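PDB 3URG: Alr1010 protein from Nostoc, which probably binds calcium ions, as a member of the CcbP family of cyanobacterial calcium-binding proteins. Local coordinates for residues E79-D91 against L95-G106. Sequence-based numbering, arbitrary orientation.
Sequences EEKTVEVLGMAPD and LKDMYVEVADIG. With MNB (5-mercapto-2-nitro-benzoic acid), chain B.
Leu86 lays its CD2 methyl over Ala103, 3.5 Å from CB and tighter than usual for two carbons, while the extended chain of Glu101 runs obliquely past it. This is the antiparallel pairing of strands 77-86 and 99-104, neighbours in a five-stranded sheet, broken by a beta bulge. Glu84 and Ala103 form a hydrogen-bonded pair through both backbone N-H groups. Leu86 N then reaches Glu101 O, but Glu101 N bonds to Gly87 O at 2.8 Å, so the register slips by one residue. Val85 and Val102 share a sheet face; close by, Val83 CG2 meets Val102 CB at 3.5 Å and Val85 CG1 packs on Val100 CG2. A bend at chi2 (-56°) folds Met88 back, bringing SD to 3.9 Å from Val100 CG1; helix 45-59 packs against the same methionine. Beyond the pairing, Asp91 lines the pocket of the bound 5-mercapto-2-nitro-benzoic acid. At the far end Lys81 NZ makes a salt bridge to Asp104 OD2 at 2.8 Å, with Glu79 a longer second partner. Ala89 N donates an almost straight bond (175°) to Tyr99 O, approaching from above the carbonyl plane.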
loop_
_atom_site.group_PDB
_atom_site.type_symbol
_atom_site.label_atom_id
_atom_site.label_comp_id
_atom_site.label_asym_id
_atom_site.label_seq_id
_atom_site.Cartn_x
_atom_site.Cartn_y
_atom_site.Cartn_z
ATOM N N GLU A 79 8.404 -2.881 -16.519
ATOM C CA GLU A 79 8.552 -1.445 -16.770
ATOM C C GLU A 79 8.529 -0.679 -15.457
ATOM O O GLU A 79 7.481 -0.559 -14.812
ATOM C CB GLU A 79 7.432 -0.936 -17.678
ATOM C CG GLU A 79 7.574 0.531 -18.100
ATOM C CD GLU A 79 6.423 1.012 -18.972
ATOM O OE1 GLU A 79 5.519 0.195 -19.269
ATOM O OE2 GLU A 79 6.421 2.203 -19.362
ATOM N N GLU A 80 9.683 -0.159 -15.062
ATOM C CA GLU A 80 9.751 0.688 -13.878
ATOM C C GLU A 80 9.353 2.120 -14.238
ATOM O O GLU A 80 10.137 2.859 -14.832
ATOM C CB GLU A 80 11.149 0.640 -13.262
ATOM C CG GLU A 80 11.287 1.456 -11.985
ATOM C CD GLU A 80 12.590 1.182 -11.260
ATOM O OE1 GLU A 80 13.239 2.150 -10.807
ATOM O OE2 GLU A 80 12.970 -0.004 -11.149
ATOM N N LYS A 81 8.127 2.495 -13.884
ATOM C CA LYS A 81 7.567 3.786 -14.273
ATOM C C LYS A 81 7.687 4.805 -13.137
ATOM O O LYS A 81 7.550 4.456 -11.964
ATOM C CB LYS A 81 6.085 3.643 -14.645
ATOM C CG LYS A 81 5.776 3.348 -16.113
ATOM C CD LYS A 81 4.279 3.499 -16.381
ATOM C CE LYS A 81 4.002 4.073 -17.777
ATOM N NZ LYS A 81 4.717 5.376 -18.014
ATOM N N THR A 82 7.917 6.065 -13.492
ATOM C CA THR A 82 7.952 7.141 -12.500
ATOM C C THR A 82 6.646 7.906 -12.551
ATOM O O THR A 82 6.312 8.525 -13.561
ATOM C CB THR A 82 9.148 8.093 -12.711
ATOM O OG1 THR A 82 10.358 7.406 -12.373
ATOM C CG2 THR A 82 9.010 9.321 -11.811
ATOM N N VAL A 83 5.894 7.867 -11.458
ATOM C CA VAL A 83 4.513 8.317 -11.516
ATOM C C VAL A 83 4.171 9.189 -10.338
ATOM O O VAL A 83 4.898 9.211 -9.352
ATOM C CB VAL A 83 3.541 7.121 -11.529
ATOM C CG1 VAL A 83 3.847 6.205 -12.711
ATOM C CG2 VAL A 83 3.626 6.331 -10.214
ATOM N N GLU A 84 3.061 9.910 -10.445
ATOM C CA GLU A 84 2.477 10.545 -9.275
ATOM C C GLU A 84 1.458 9.589 -8.692
ATOM O O GLU A 84 0.600 9.072 -9.407
ATOM C CB GLU A 84 1.775 11.851 -9.640
ATOM C CG GLU A 84 2.699 13.030 -9.857
ATOM C CD GLU A 84 1.933 14.322 -10.102
ATOM O OE1 GLU A 84 0.956 14.593 -9.372
ATOM O OE2 GLU A 84 2.310 15.064 -11.027
ATOM N N VAL A 85 1.560 9.335 -7.395
ATOM C CA VAL A 85 0.565 8.531 -6.718
ATOM C C VAL A 85 -0.536 9.478 -6.241
ATOM O O VAL A 85 -0.297 10.340 -5.392
ATOM C CB VAL A 85 1.179 7.792 -5.537
ATOM C CG1 VAL A 85 0.163 6.852 -4.927
ATOM C CG2 VAL A 85 2.433 7.043 -5.984
ATOM N N LEU A 86 -1.730 9.309 -6.802
ATOM C CA LEU A 86 -2.818 10.282 -6.658
ATOM C C LEU A 86 -3.732 10.036 -5.459
ATOM O O LEU A 86 -4.343 10.965 -4.932
ATOM C CB LEU A 86 -3.667 10.296 -7.930
ATOM C CG LEU A 86 -3.215 11.157 -9.121
ATOM C CD1 LEU A 86 -1.748 11.575 -9.042
ATOM C CD2 LEU A 86 -3.521 10.448 -10.422
ATOM N N GLY A 87 -3.847 8.784 -5.041
ATOM C CA GLY A 87 -4.741 8.442 -3.947
ATOM C C GLY A 87 -5.001 6.950 -3.936
ATOM O O GLY A 87 -4.428 6.221 -4.749
ATOM N N MET A 88 -5.838 6.489 -3.010
ATOM C CA MET A 88 -6.240 5.096 -2.992
ATOM C C MET A 88 -7.075 4.848 -4.233
ATOM O O MET A 88 -7.803 5.731 -4.681
ATOM C CB MET A 88 -7.069 4.774 -1.747
ATOM C CG MET A 88 -6.358 5.082 -0.431
ATOM S SD MET A 88 -4.762 4.243 -0.314
ATOM C CE MET A 88 -5.239 2.526 -0.121
ATOM N N ALA A 89 -7.004 3.667 -4.774
ATOM C CA ALA A 89 -7.862 3.313 -5.853
ATOM C C ALA A 89 -9.237 3.173 -5.286
ATOM O O ALA A 89 -9.396 2.843 -4.156
ATOM C CB ALA A 89 -7.426 2.061 -6.442
ATOM N N PRO A 90 -10.248 3.341 -6.104
ATOM C CA PRO A 90 -11.585 3.123 -5.606
ATOM C C PRO A 90 -11.653 1.704 -5.104
ATOM O O PRO A 90 -10.912 0.849 -5.507
ATOM C CB PRO A 90 -12.436 3.276 -6.854
ATOM C CG PRO A 90 -11.499 3.113 -7.981
ATOM C CD PRO A 90 -10.257 3.698 -7.527
ATOM N N ASP A 91 -12.489 1.503 -4.119
ATOM C CA ASP A 91 -12.383 0.356 -3.219
ATOM C C ASP A 91 -12.965 -0.948 -3.775
ATOM O O ASP A 91 -13.412 -1.807 -3.013
ATOM C CB ASP A 91 -12.950 0.676 -1.819
ATOM C CG ASP A 91 -14.412 1.118 -1.846
ATOM O OD1 ASP A 91 -15.053 1.063 -2.920
ATOM O OD2 ASP A 91 -14.918 1.519 -0.770
ATOM N N LEU A 95 -10.838 -6.070 -0.804
ATOM C CA LEU A 95 -10.731 -7.309 -0.029
ATOM C C LEU A 95 -9.472 -8.128 -0.326
ATOM O O LEU A 95 -9.080 -8.987 0.469
ATOM C CB LEU A 95 -11.983 -8.172 -0.205
ATOM C CG LEU A 95 -12.956 -8.196 0.973
ATOM C CD1 LEU A 95 -13.414 -6.788 1.330
ATOM C CD2 LEU A 95 -14.146 -9.092 0.657
ATOM N N LYS A 96 -8.836 -7.863 -1.461
ATOM C CA LYS A 96 -7.677 -8.654 -1.875
ATOM C C LYS A 96 -6.332 -8.001 -1.532
ATOM O O LYS A 96 -5.421 -8.646 -1.011
ATOM C CB LYS A 96 -7.746 -8.927 -3.381
ATOM N N ASP A 97 -6.213 -6.717 -1.831
ATOM C CA ASP A 97 -4.933 -6.033 -1.719
ATOM C C ASP A 97 -5.212 -4.554 -1.608
ATOM O O ASP A 97 -6.352 -4.127 -1.816
ATOM C CB ASP A 97 -4.100 -6.309 -2.977
ATOM C CG ASP A 97 -2.608 -6.273 -2.714
ATOM O OD1 ASP A 97 -2.168 -5.576 -1.766
ATOM O OD2 ASP A 97 -1.868 -6.938 -3.472
ATOM N N MET A 98 -4.180 -3.772 -1.279
ATOM C CA MET A 98 -4.299 -2.318 -1.232
ATOM C C MET A 98 -3.786 -1.701 -2.534
ATOM O O MET A 98 -2.599 -1.803 -2.837
ATOM C CB MET A 98 -3.519 -1.753 -0.033
ATOM C CG MET A 98 -4.109 -2.204 1.328
ATOM S SD MET A 98 -5.684 -1.356 1.646
ATOM C CE MET A 98 -6.897 -2.659 1.493
ATOM N N TYR A 99 -4.683 -1.069 -3.292
ATOM C CA TYR A 99 -4.330 -0.474 -4.579
ATOM C C TYR A 99 -4.372 1.039 -4.489
ATOM O O TYR A 99 -5.186 1.604 -3.762
ATOM C CB TYR A 99 -5.285 -0.939 -5.693
ATOM C CG TYR A 99 -5.166 -2.407 -6.028
ATOM C CD1 TYR A 99 -4.293 -2.848 -7.014
ATOM C CD2 TYR A 99 -5.928 -3.352 -5.357
ATOM C CE1 TYR A 99 -4.175 -4.195 -7.318
ATOM C CE2 TYR A 99 -5.821 -4.701 -5.653
ATOM C CZ TYR A 99 -4.940 -5.116 -6.634
ATOM O OH TYR A 99 -4.834 -6.453 -6.932
ATOM N N VAL A 100 -3.480 1.689 -5.223
ATOM C CA VAL A 100 -3.511 3.127 -5.331
ATOM C C VAL A 100 -3.637 3.499 -6.794
ATOM O O VAL A 100 -3.303 2.719 -7.689
ATOM C CB VAL A 100 -2.245 3.768 -4.762
ATOM C CG1 VAL A 100 -2.197 3.609 -3.217
ATOM C CG2 VAL A 100 -1.007 3.172 -5.422
ATOM N N GLU A 101 -4.126 4.699 -7.040
ATOM C CA GLU A 101 -4.149 5.210 -8.391
ATOM C C GLU A 101 -2.912 6.044 -8.659
ATOM O O GLU A 101 -2.545 6.883 -7.839
ATOM C CB GLU A 101 -5.366 6.077 -8.599
ATOM C CG GLU A 101 -5.106 7.130 -9.630
ATOM C CD GLU A 101 -6.339 7.897 -9.934
ATOM O OE1 GLU A 101 -6.304 8.775 -10.824
ATOM O OE2 GLU A 101 -7.350 7.609 -9.265
ATOM N N VAL A 102 -2.290 5.826 -9.821
ATOM C CA VAL A 102 -1.054 6.521 -10.199
ATOM C C VAL A 102 -1.178 7.094 -11.605
ATOM O O VAL A 102 -1.917 6.559 -12.429
ATOM C CB VAL A 102 0.178 5.583 -10.138
ATOM C CG1 VAL A 102 0.207 4.833 -8.779
ATOM C CG2 VAL A 102 0.174 4.579 -11.282
ATOM N N ALA A 103 -0.469 8.188 -11.877
ATOM C CA ALA A 103 -0.548 8.822 -13.193
ATOM C C ALA A 103 0.836 9.093 -13.739
ATOM O O ALA A 103 1.714 9.546 -13.011
ATOM C CB ALA A 103 -1.347 10.125 -13.122
ATOM N N ASP A 104 1.055 8.814 -15.019
ATOM C CA ASP A 104 2.246 9.380 -15.639
ATOM C C ASP A 104 1.826 10.606 -16.432
ATOM O O ASP A 104 0.917 10.559 -17.260
ATOM C CB ASP A 104 3.098 8.370 -16.433
ATOM C CG ASP A 104 2.365 7.752 -17.591
ATOM O OD1 ASP A 104 1.164 7.459 -17.451
ATOM O OD2 ASP A 104 3.006 7.538 -18.643
ATOM N N ILE A 105 2.467 11.716 -16.117
ATOM C CA ILE A 105 2.051 13.015 -16.606
ATOM C C ILE A 105 2.869 13.431 -17.828
ATOM O O ILE A 105 2.739 14.545 -18.333
ATOM C CB ILE A 105 2.200 14.039 -15.487
ATOM C CG1 ILE A 105 3.657 14.085 -15.030
ATOM C CG2 ILE A 105 1.311 13.656 -14.318
ATOM C CD1 ILE A 105 3.930 15.131 -14.000
ATOM N N GLY A 106 3.709 12.524 -18.316
ATOM C CA GLY A 106 4.522 12.827 -19.481
ATOM C C GLY A 106 3.724 13.241 -20.706
ATOM O O GLY A 106 4.135 14.142 -21.438
HETATM C C6 MNB B . -15.232 -1.270 1.302
HETATM C C1 MNB B . -16.391 -1.938 1.535
HETATM C C2 MNB B . -16.385 -3.039 2.452
HETATM C C3 MNB B . -15.164 -3.416 3.099
HETATM C C4 MNB B . -13.968 -2.721 2.848
HETATM C C5 MNB B . -13.982 -1.674 1.978
HETATM S S5 MNB B . -12.516 -0.767 1.660
HETATM C C10 MNB B . -17.595 -1.451 0.788
HETATM O O12 MNB B . -18.667 -2.011 0.864
HETATM O O11 MNB B . -17.468 -0.405 -0.095
HETATM N N7 MNB B . -17.541 -3.827 2.781
HETATM O O9 MNB B . -17.414 -4.833 3.594
HETATM O O8 MNB B . -18.721 -3.523 2.351
#